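1,4-dihydroxy-2-naphthoyl-CoA hydrolase (Prochlorococcus marinus, PDB 2HX5) probably catalyses the hydrolysis of 1,4-dihydroxy-2-naphthoyl-CoA to 1,4-dihydroxy-2-naphthoate and CoA, a step in phylloquinone (vitamin K1) biosynthesis. Local coordinates at residues 13-16 and 17-20; 27-30 and 31-34; 33-36 and 37-40; 133-136 and 137-141. One frame throughout, in Å; residues are numbered along the deposited sequence. Where two conformers were deposited one is given.

The four contacts illustrate local side-chain pairing at successive points along a hotdog domain. Interaction 1 shapes the loop between strand 9-13 and helix 29-45. Interactions 2 and 3 follow on that helix, share Trp33 and Cys34, and have centres about 9 Å apart. Interaction 4, on the terminal helix 135-143, lies about 32 Å from interaction 1, centre to centre, on the opposite side of the chain's centre. Asp18 OD1 bonds Arg32 NH2 in a 3.0 Å salt bridge between interactions 1 and 2, while Trp38 of interaction 3 touches Trp140 of interaction 4. Helix 29-45 thus links the loop bearing the predicted active-site Asp20 with the far end of the fold.

Interaction 1. Residues 13-16 and 17-20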
loop_
_atom_site.group_PDB
_atom_site.type_symbol
_atom_site.label_atom_id
_atom_site.label_comp_id
_atom_site.label_asym_id
_atom_site.label_seq_id
_atom_site.Cartn_x
_atom_site.Cartn_y
_atom_site.Cartn_z
ATOM N N VAL A 13 11.926 1.472 11.452
ATOM C CA VAL A 13 11.035 0.966 12.478
ATOM C C VAL A 13 9.739 0.517 11.784
ATOM O O VAL A 13 9.154 1.240 10.942
ATOM C CB VAL A 13 10.693 2.027 13.571
ATOM C CG1 VAL A 13 9.843 1.417 14.665
ATOM C CG2 VAL A 13 12.021 2.664 14.097
ATOM N N VAL A 14 9.329 -0.705 12.121
ATOM C CA VAL A 14 8.116 -1.322 11.608
ATOM C C VAL A 14 6.891 -0.549 12.189
ATOM O O VAL A 14 6.814 -0.324 13.380
ATOM C CB VAL A 14 8.024 -2.830 11.983
ATOM C CG1 VAL A 14 6.768 -3.446 11.410
ATOM C CG2 VAL A 14 9.311 -3.587 11.526
ATOM N N ARG A 15 5.954 -0.123 11.332
ATOM C CA ARG A 15 4.812 0.652 11.778
ATOM C C ARG A 15 3.528 -0.191 11.714
ATOM O O ARG A 15 3.503 -1.274 11.078
ATOM C CB ARG A 15 4.695 1.908 10.930
ATOM C CG ARG A 15 5.908 2.842 11.070
ATOM C CD ARG A 15 6.127 3.332 12.461
ATOM N NE ARG A 15 7.278 4.276 12.595
ATOM C CZ ARG A 15 7.874 4.546 13.749
ATOM N NH1 ARG A 15 7.471 4.062 14.911
ATOM N NH2 ARG A 15 8.883 5.383 13.761
ATOM N N PHE A 16 2.520 0.281 12.422
ATOM C CA PHE A 16 1.314 -0.493 12.687
ATOM C C PHE A 16 0.639 -0.920 11.359
ATOM O O PHE A 16 0.195 -2.070 11.198
ATOM C CB PHE A 16 0.363 0.312 13.535
ATOM C CG PHE A 16 -0.821 -0.416 13.947
ATOM C CD1 PHE A 16 -0.694 -1.554 14.735
ATOM C CD2 PHE A 16 -2.053 0.028 13.626
ATOM C CE1 PHE A 16 -1.817 -2.229 15.134
ATOM C CE2 PHE A 16 -3.196 -0.655 14.077
ATOM C CZ PHE A 16 -3.048 -1.745 14.797
ATOM N N GLY A 17 0.531 -0.012 10.389
ATOM C CA GLY A 17 -0.082 -0.289 9.087
ATOM C C GLY A 17 0.667 -1.283 8.232
ATOM O O GLY A 17 0.116 -1.736 7.206
ATOM N N ASP A 18 1.909 -1.614 8.618
ATOM C CA ASP A 18 2.695 -2.606 7.908
ATOM C C ASP A 18 2.323 -4.032 8.321
ATOM O O ASP A 18 2.868 -4.994 7.705
ATOM C CB ASP A 18 4.170 -2.425 8.199
ATOM C CG ASP A 18 4.700 -1.058 7.795
ATOM O OD1 ASP A 18 4.057 -0.400 6.912
ATOM O OD2 ASP A 18 5.708 -0.597 8.432
ATOM N N THR A 19 1.488 -4.208 9.332
ATOM C CA THR A 19 1.132 -5.501 9.920
ATOM C C THR A 19 -0.227 -5.935 9.439
ATOM O O THR A 19 -0.996 -5.134 8.898
ATOM C CB THR A 19 1.090 -5.439 11.461
ATOM O OG1 THR A 19 -0.016 -4.611 11.876
ATOM C CG2 THR A 19 2.420 -5.066 11.989
ATOM N N ASP A 20 -0.502 -7.240 9.512
ATOM C CA ASP A 20 -1.822 -7.747 9.202
ATOM C C ASP A 20 -2.445 -8.387 10.439
ATOM O O ASP A 20 -1.883 -8.335 11.519
ATOM C CB ASP A 20 -1.785 -8.722 7.994
ATOM C CG ASP A 20 -0.884 -9.904 8.232
ATOM O OD1 ASP A 20 -0.771 -10.396 9.374
ATOM O OD2 ASP A 20 -0.262 -10.346 7.235
HETATM O O HOH W 1 8.248 0.503 8.472
#
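The carboxylate of Asp18 folds back over the backbone of Arg15, three residues earlier, and closes a turn of 3-10 character in the loop that carries the predicted active-site residue Asp20. Asp18 OD2 accepts a hydrogen bond from Arg15 N at 2.9 Å, nearly straight at 164°, with the donor standing above the carboxylate plane. The reverse bond, from Asp18 N to Arg15 O at 3.0 Å, makes the pairing reciprocal. A water hydrogen-bonded to both Val13 O and Asp18 OD2 extends the link one step back along the chain, and OD1 of the same carboxylate forms a salt bridge with Arg32.

One residue further on, Thr19 binds Phe16 O twice. Its amide comes from above the carbonyl plane at 3.1 Å, whereas Thr19 OG1 donates within that plane at 2.6 Å. With chi1 at 68°, the hydroxyl sits between the backbone N and the carbonyl carbon, within reach of this oxygen. OG1 in turn receives the amide of Ala21 of the second subunit.

The guanidinium of Arg15 leads away from residues 17-20, one face over Val13 CB, to a salt bridge with Glu43 of the third subunit, and Asp20 OD2 is hydrogen-bonded to His26. With main-chain groups satisfied by side chains inside one short loop, the backbone leading to Asp20 is probably held in a defined path at the subunit interfaces.

Interaction 2. Residues 27-30 and 31-34; sequences FHQL and FRWC
Gln29 and Arg32 pair in the opening turn of helix 29-45, the long helix around which the sheet of the hotdog fold wraps. The polar side-chain contact is theirs: the two chains run side by side, and the guanidinium approaches side-on, NE and NH2 both donating to Gln29 OE1, at 3.0 and 2.9 Å. The oxygen lies close to the guanidinium plane, while the amide plane stands almost perpendicular to it, at 86°. Arg32 gets there by a bend at chi3 (71°); NH2 also forms a salt bridge with Asp18, and NH1 one with Glu36, which holds the group from several directions.

Backbone bonds supply the helical frame, from Trp33 N to Gln29 O and from Cys34 N to Leu30 O, both 3.0 Å long.

Apolar packing faces the sheet. Leu30 and Trp33 cross at about a right angle, and Leu30 also meets Ala74, Phe76 and Phe106, while Cys34 touches Ala116. Phe31 touches Ala74 as well and stacks on Phe31 of the fourth subunit, carrying the helix into the assembly interface. Over one face of the Trp33 indole lies Gln29 O, 3.4 Å from Trp33 CD1; Leu30 CD1 comes within 4.0 Å of Trp33 CE3, oblique to the ring.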
loop_
_atom_site.group_PDB
_atom_site.type_symbol
_atom_site.label_atom_id
_atom_site.label_comp_id
_atom_site.label_asym_id
_atom_site.label_seq_id
_atom_site.Cartn_x
_atom_site.Cartn_y
_atom_site.Cartn_z
ATOM N N PHE A 27 3.675 -9.714 4.223
ATOM C CA PHE A 27 4.898 -10.108 3.523
ATOM C C PHE A 27 5.410 -9.121 2.504
ATOM O O PHE A 27 6.601 -8.843 2.461
ATOM C CB PHE A 27 4.773 -11.540 2.878
ATOM C CG PHE A 27 3.956 -11.595 1.629
ATOM C CD1 PHE A 27 2.602 -11.297 1.581
ATOM C CD2 PHE A 27 4.587 -11.878 0.443
ATOM C CE1 PHE A 27 1.917 -11.312 0.391
ATOM C CE2 PHE A 27 3.892 -11.908 -0.733
ATOM C CZ PHE A 27 2.572 -11.621 -0.774
ATOM N N HIS A 28 4.528 -8.576 1.668
ATOM C CA HIS A 28 5.018 -7.770 0.557
ATOM C C HIS A 28 5.570 -6.422 0.982
ATOM O O HIS A 28 6.272 -5.789 0.196
ATOM C CB HIS A 28 3.967 -7.621 -0.567
ATOM C CG HIS A 28 2.685 -6.997 -0.157
ATOM N ND1 HIS A 28 2.594 -5.650 0.110
ATOM C CD2 HIS A 28 1.426 -7.485 -0.106
ATOM C CE1 HIS A 28 1.338 -5.357 0.402
ATOM N NE2 HIS A 28 0.608 -6.439 0.239
ATOM N N GLN A 29 5.296 -5.989 2.196
ATOM C CA GLN A 29 5.853 -4.729 2.688
ATOM C C GLN A 29 7.360 -4.738 2.669
ATOM O O GLN A 29 8.033 -3.724 2.546
ATOM C CB GLN A 29 5.407 -4.460 4.134
ATOM C CG GLN A 29 3.936 -4.199 4.261
ATOM C CD GLN A 29 3.565 -2.812 3.847
ATOM O OE1 GLN A 29 4.423 -1.982 3.548
ATOM N NE2 GLN A 29 2.292 -2.529 3.862
ATOM N N LEU A 30 7.916 -5.949 2.830
ATOM C CA LEU A 30 9.391 -6.061 2.815
ATOM C C LEU A 30 9.980 -5.444 1.552
ATOM O O LEU A 30 11.030 -4.844 1.586
ATOM C CB LEU A 30 9.866 -7.511 2.932
ATOM C CG LEU A 30 11.329 -7.663 3.408
ATOM C CD1 LEU A 30 11.458 -7.503 4.892
ATOM C CD2 LEU A 30 11.926 -9.044 2.938
ATOM N N PHE A 31 9.317 -5.685 0.431
ATOM C CA PHE A 31 9.839 -5.169 -0.848
ATOM C C PHE A 31 9.787 -3.690 -0.963
ATOM O O PHE A 31 10.667 -3.053 -1.544
ATOM C CB PHE A 31 9.080 -5.851 -1.996
ATOM C CG PHE A 31 9.369 -7.313 -2.150
ATOM C CD1 PHE A 31 10.618 -7.752 -2.596
ATOM C CD2 PHE A 31 8.404 -8.229 -1.840
ATOM C CE1 PHE A 31 10.896 -9.080 -2.712
ATOM C CE2 PHE A 31 8.681 -9.577 -1.945
ATOM C CZ PHE A 31 9.929 -9.988 -2.421
ATOM N N ARG A 32 8.706 -3.103 -0.439
ATOM C CA ARG A 32 8.642 -1.644 -0.355
ATOM C C ARG A 32 9.805 -1.084 0.479
ATOM O O ARG A 32 10.489 -0.115 0.147
ATOM C CB ARG A 32 7.304 -1.143 0.253
ATOM C CG ARG A 32 7.321 0.371 0.442
ATOM C CD ARG A 32 5.919 0.812 0.847
ATOM N NE ARG A 32 5.574 0.386 2.207
ATOM C CZ ARG A 32 5.923 1.008 3.321
ATOM N NH1 ARG A 32 6.678 2.091 3.355
ATOM N NH2 ARG A 32 5.522 0.519 4.473
ATOM N N TRP A 33 10.045 -1.725 1.612
ATOM C CA TRP A 33 11.160 -1.295 2.463
ATOM C C TRP A 33 12.505 -1.387 1.738
ATOM O O TRP A 33 13.408 -0.550 1.903
ATOM C CB TRP A 33 11.248 -2.104 3.752
ATOM C CG TRP A 33 10.014 -2.001 4.645
ATOM C CD1 TRP A 33 8.958 -1.173 4.517
ATOM C CD2 TRP A 33 9.715 -2.858 5.724
ATOM N NE1 TRP A 33 8.033 -1.421 5.504
ATOM C CE2 TRP A 33 8.468 -2.463 6.261
ATOM C CE3 TRP A 33 10.401 -3.925 6.315
ATOM C CZ2 TRP A 33 7.880 -3.118 7.348
ATOM C CZ3 TRP A 33 9.827 -4.544 7.394
ATOM C CH2 TRP A 33 8.580 -4.139 7.902
ATOM N N CYS A 34 12.678 -2.458 0.964
ATOM C CA CYS A 34 13.904 -2.580 0.170
ATOM C C CYS A 34 14.073 -1.453 -0.819
ATOM O O CYS A 34 15.094 -0.769 -0.868
ATOM C CB CYS A 34 13.896 -3.890 -0.582
ATOM S SG CYS A 34 14.085 -5.418 0.389
#

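Interaction 3. Residues 33-36 and 37-40; sequences WCHE and SWEE
The middle of helix 29-45 contributes to two pockets occupied by 2-ethoxyethanol, probably from the crystallisation liquor: His35 lines one and Glu39 the other. The two residues, one helical turn apart, are joined by a His-carboxylate hydrogen bond, His35 ND1 to Glu39 OE2, 2.8 Å long. The acceptor lies within 5° of the imidazole plane, but ND1 approaches from above the carboxylate plane. Glu39 OE1 has separate partners, Phe16 N of the third subunit and the ligand.

Trp38 adds a T-shaped stack. The edge of its six-membered ring points at the imidazole face, with planes at 87° and Trp38 CZ3 3.8 Å from His35 NE2. A chi1 of -166° carries the imidazole forward along the helix, where it can meet both residues; the ring also meets His26 of the fourth subunit edge-to-face. Without the imidazole, as with an alanine here, Glu39 OE2 would probably lose this donor and a gap would open beside the Trp38 edge.

Main-chain bonds such as Glu39 N to His35 O, 3.0 Å, keep the turn regular. On the sheet side, Cys34 packs on Phe104 of strand 99-108 and Ile118 of strand 111-124, and Trp38 meets Trp140 of helix 135-143.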
loop_
_atom_site.group_PDB
_atom_site.type_symbol
_atom_site.label_atom_id
_atom_site.label_comp_id
_atom_site.label_asym_id
_atom_site.label_seq_id
_atom_site.Cartn_x
_atom_site.Cartn_y
_atom_site.Cartn_z
ATOM N N TRP A 33 10.045 -1.725 1.612
ATOM C CA TRP A 33 11.160 -1.295 2.463
ATOM C C TRP A 33 12.505 -1.387 1.738
ATOM O O TRP A 33 13.408 -0.550 1.903
ATOM C CB TRP A 33 11.248 -2.104 3.752
ATOM C CG TRP A 33 10.014 -2.001 4.645
ATOM C CD1 TRP A 33 8.958 -1.173 4.517
ATOM C CD2 TRP A 33 9.715 -2.858 5.724
ATOM N NE1 TRP A 33 8.033 -1.421 5.504
ATOM C CE2 TRP A 33 8.468 -2.463 6.261
ATOM C CE3 TRP A 33 10.401 -3.925 6.315
ATOM C CZ2 TRP A 33 7.880 -3.118 7.348
ATOM C CZ3 TRP A 33 9.827 -4.544 7.394
ATOM C CH2 TRP A 33 8.580 -4.139 7.902
ATOM N N CYS A 34 12.678 -2.458 0.964
ATOM C CA CYS A 34 13.904 -2.580 0.170
ATOM C C CYS A 34 14.073 -1.453 -0.819
ATOM O O CYS A 34 15.094 -0.769 -0.868
ATOM C CB CYS A 34 13.896 -3.890 -0.582
ATOM S SG CYS A 34 14.085 -5.418 0.389
ATOM N N HIS A 35 13.021 -1.187 -1.578
ATOM C CA HIS A 35 13.096 -0.154 -2.584
ATOM C C HIS A 35 13.368 1.198 -1.945
ATOM O O HIS A 35 14.221 1.991 -2.387
ATOM C CB HIS A 35 11.845 -0.137 -3.445
ATOM C CG HIS A 35 11.938 0.666 -4.719
ATOM N ND1 HIS A 35 12.052 2.047 -4.756
ATOM C CD2 HIS A 35 11.872 0.253 -6.006
ATOM C CE1 HIS A 35 12.033 2.428 -6.032
ATOM N NE2 HIS A 35 11.972 1.363 -6.800
ATOM N N GLU A 36 12.638 1.477 -0.860
ATOM C CA GLU A 36 12.882 2.753 -0.172
ATOM C C GLU A 36 14.290 2.848 0.396
ATOM O O GLU A 36 14.893 3.915 0.378
ATOM C CB GLU A 36 11.896 2.945 0.978
ATOM C CG GLU A 36 10.454 3.091 0.566
ATOM C CD GLU A 36 9.459 3.423 1.674
ATOM O OE1 GLU A 36 9.920 3.537 2.823
ATOM O OE2 GLU A 36 8.265 3.592 1.351
ATOM N N SER A 37 14.848 1.748 0.904
ATOM C CA SER A 37 16.233 1.793 1.410
ATOM C C SER A 37 17.261 1.987 0.311
ATOM O O SER A 37 18.312 2.573 0.531
ATOM C CB SER A 37 16.578 0.563 2.251
ATOM O OG SER A 37 16.852 -0.584 1.455
ATOM N N TRP A 38 16.969 1.463 -0.877
ATOM C CA TRP A 38 17.815 1.680 -2.042
ATOM C C TRP A 38 17.814 3.190 -2.402
ATOM O O TRP A 38 18.858 3.811 -2.593
ATOM C CB TRP A 38 17.336 0.826 -3.205
ATOM C CG TRP A 38 17.986 1.174 -4.527
ATOM C CD1 TRP A 38 19.301 1.182 -4.801
ATOM C CD2 TRP A 38 17.309 1.524 -5.732
ATOM N NE1 TRP A 38 19.512 1.507 -6.125
ATOM C CE2 TRP A 38 18.297 1.730 -6.724
ATOM C CE3 TRP A 38 15.963 1.671 -6.082
ATOM C CZ2 TRP A 38 17.970 2.139 -8.056
ATOM C CZ3 TRP A 38 15.650 1.993 -7.384
ATOM C CH2 TRP A 38 16.646 2.244 -8.349
ATOM N N GLU A 39 16.617 3.789 -2.441
ATOM C CA GLU A 39 16.528 5.234 -2.675
ATOM C C GLU A 39 17.303 5.995 -1.600
ATOM O O GLU A 39 18.016 6.953 -1.888
ATOM C CB GLU A 39 15.055 5.672 -2.680
ATOM C CG GLU A 39 14.231 5.049 -3.779
ATOM C CD GLU A 39 12.745 5.353 -3.636
ATOM O OE1 GLU A 39 12.364 6.536 -3.853
ATOM O OE2 GLU A 39 12.010 4.395 -3.303
ATOM N N GLU A 40 17.114 5.621 -0.328
ATOM C CA GLU A 40 17.844 6.244 0.802
ATOM C C GLU A 40 19.347 6.120 0.660
ATOM O O GLU A 40 20.104 7.068 0.954
ATOM C CB GLU A 40 17.419 5.652 2.153
ATOM C CG GLU A 40 17.929 6.440 3.296
ATOM C CD GLU A 40 17.507 5.876 4.647
ATOM O OE1 GLU A 40 16.714 4.916 4.695
ATOM O OE2 GLU A 40 18.019 6.385 5.681
#

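Interaction 4. Residues 133-136 and 137-141; sequences LPEG and IDRWL
Ile137, Gly136 and Leu133 are the residues most covered where the chain enters helix 135-143, with Pro134 at the N-cap. Ile137 runs alongside the proline ring, Ile137 CG1 lying 4.2 Å from Pro134 CG, while its other branch, CG2, reaches 4.3 Å from Leu133 CD2. Branching at CB thus lets one side chain touch both residues that lead into the helix.

Leu133, just ahead of the helix, points toward its first turns. Its CD1 meets Leu141 CD1 at 3.7 Å, two turns along, the side chains crossing at about a right angle. The same methyl lies 3.6 Å from Asp138 OD1, an oxygen that forms a salt bridge with Arg94. Replacing Asp138 by an alanine would probably cost Arg94 this carboxylate partner and leave a gap beside the Leu133 methyl.

Gly136 contributes through its backbone, its carbonyl oxygen accepting from Trp140 N at 3.0 Å. Next to it, Glu135 and Arg139 form a side-on bidentate salt bridge: Arg139 NE bonds Glu135 OE1 at 2.9 Å and Arg139 NH2 bonds Glu135 OE2 at 3.1 Å. Both oxygens are met on their syn side, and carboxylate and guanidinium are turned only 22° from each other. With CG between the backbone N and the carbonyl carbon (chi1 68°), Glu135 bends along the helix toward its mate.

The apolar side settles onto the sheet: Leu133, Ile137 and Leu141 all touch Phe100 of strand 99-108, Pro134 and Ile137 reach Leu67 of strand 65-76, and Ile137 and Trp140 pack on Leu42 of helix 29-45.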
loop_
_atom_site.group_PDB
_atom_site.type_symbol
_atom_site.label_atom_id
_atom_site.label_comp_id
_atom_site.label_asym_id
_atom_site.label_seq_id
_atom_site.Cartn_x
_atom_site.Cartn_y
_atom_site.Cartn_z
ATOM N N LEU A 133 24.219 1.602 -17.644
ATOM C CA LEU A 133 23.809 2.177 -16.362
ATOM C C LEU A 133 24.099 3.694 -16.324
ATOM O O LEU A 133 25.124 4.146 -16.854
ATOM C CB LEU A 133 24.542 1.472 -15.209
ATOM C CG LEU A 133 24.140 0.021 -14.969
ATOM C CD1 LEU A 133 25.178 -0.630 -14.064
ATOM C CD2 LEU A 133 22.727 -0.062 -14.413
ATOM N N PRO A 134 23.207 4.485 -15.700
ATOM C CA PRO A 134 23.510 5.905 -15.523
ATOM C C PRO A 134 24.787 6.096 -14.730
ATOM O O PRO A 134 25.095 5.334 -13.842
ATOM C CB PRO A 134 22.338 6.430 -14.699
ATOM C CG PRO A 134 21.263 5.491 -14.880
ATOM C CD PRO A 134 21.924 4.155 -15.069
ATOM N N GLU A 135 25.500 7.175 -15.023
ATOM C CA GLU A 135 26.801 7.398 -14.417
ATOM C C GLU A 135 26.730 7.444 -12.890
ATOM O O GLU A 135 27.626 6.951 -12.263
ATOM C CB GLU A 135 27.426 8.690 -14.940
ATOM C CG GLU A 135 26.693 9.973 -14.500
ATOM C CD GLU A 135 27.283 10.583 -13.200
ATOM O OE1 GLU A 135 28.441 10.239 -12.858
ATOM O OE2 GLU A 135 26.576 11.379 -12.533
ATOM N N GLY A 136 25.699 8.046 -12.311
ATOM C CA GLY A 136 25.593 8.140 -10.857
ATOM C C GLY A 136 25.420 6.788 -10.219
ATOM O O GLY A 136 25.976 6.514 -9.155
ATOM N N ILE A 137 24.616 5.920 -10.840
ATOM C CA ILE A 137 24.429 4.554 -10.352
ATOM C C ILE A 137 25.745 3.786 -10.451
ATOM O O ILE A 137 26.156 3.077 -9.523
ATOM C CB ILE A 137 23.295 3.834 -11.149
ATOM C CG1 ILE A 137 21.945 4.527 -10.897
ATOM C CG2 ILE A 137 23.264 2.361 -10.850
ATOM C CD1 ILE A 137 21.432 4.354 -9.488
ATOM N N ASP A 138 26.517 4.005 -11.535
ATOM C CA ASP A 138 27.816 3.388 -11.653
ATOM C C ASP A 138 28.785 3.866 -10.568
ATOM O O ASP A 138 29.505 3.074 -9.997
ATOM C CB ASP A 138 28.402 3.659 -13.021
ATOM C CG ASP A 138 28.379 2.437 -13.929
ATOM O OD1 ASP A 138 28.157 1.301 -13.445
ATOM O OD2 ASP A 138 28.609 2.631 -15.150
ATOM N N ARG A 139 28.777 5.158 -10.243
ATOM C CA ARG A 139 29.587 5.647 -9.109
ATOM C C ARG A 139 29.239 5.031 -7.751
ATOM O O ARG A 139 30.142 4.662 -6.963
ATOM C CB ARG A 139 29.475 7.161 -9.022
ATOM C CG ARG A 139 30.256 7.882 -10.103
ATOM C CD ARG A 139 30.367 9.369 -9.832
ATOM N NE ARG A 139 29.131 10.093 -10.080
ATOM C CZ ARG A 139 28.428 10.760 -9.169
ATOM N NH1 ARG A 139 28.798 10.783 -7.886
ATOM N NH2 ARG A 139 27.322 11.398 -9.562
ATOM N N TRP A 140 27.943 4.928 -7.479
ATOM C CA TRP A 140 27.449 4.284 -6.301
ATOM C C TRP A 140 27.850 2.817 -6.226
ATOM O O TRP A 140 28.271 2.363 -5.178
ATOM C CB TRP A 140 25.946 4.490 -6.243
ATOM C CG TRP A 140 25.226 3.774 -5.123
ATOM C CD1 TRP A 140 25.102 4.159 -3.802
ATOM C CD2 TRP A 140 24.434 2.588 -5.260
ATOM N NE1 TRP A 140 24.324 3.249 -3.125
ATOM C CE2 TRP A 140 23.892 2.294 -4.003
ATOM C CE3 TRP A 140 24.114 1.763 -6.350
ATOM C CZ2 TRP A 140 23.069 1.179 -3.792
ATOM C CZ3 TRP A 140 23.304 0.711 -6.158
ATOM C CH2 TRP A 140 22.795 0.404 -4.895
ATOM N N LEU A 141 27.678 2.065 -7.307
ATOM C CA LEU A 141 28.104 0.663 -7.363
ATOM C C LEU A 141 29.596 0.549 -7.077
ATOM O O LEU A 141 30.026 -0.261 -6.235
ATOM C CB LEU A 141 27.754 0.047 -8.717
ATOM C CG LEU A 141 26.283 -0.175 -8.962
ATOM C CD1 LEU A 141 26.000 -0.536 -10.416
ATOM C CD2 LEU A 141 25.736 -1.272 -8.047
HETATM O O HOH W 2 27.536 3.098 -17.301
#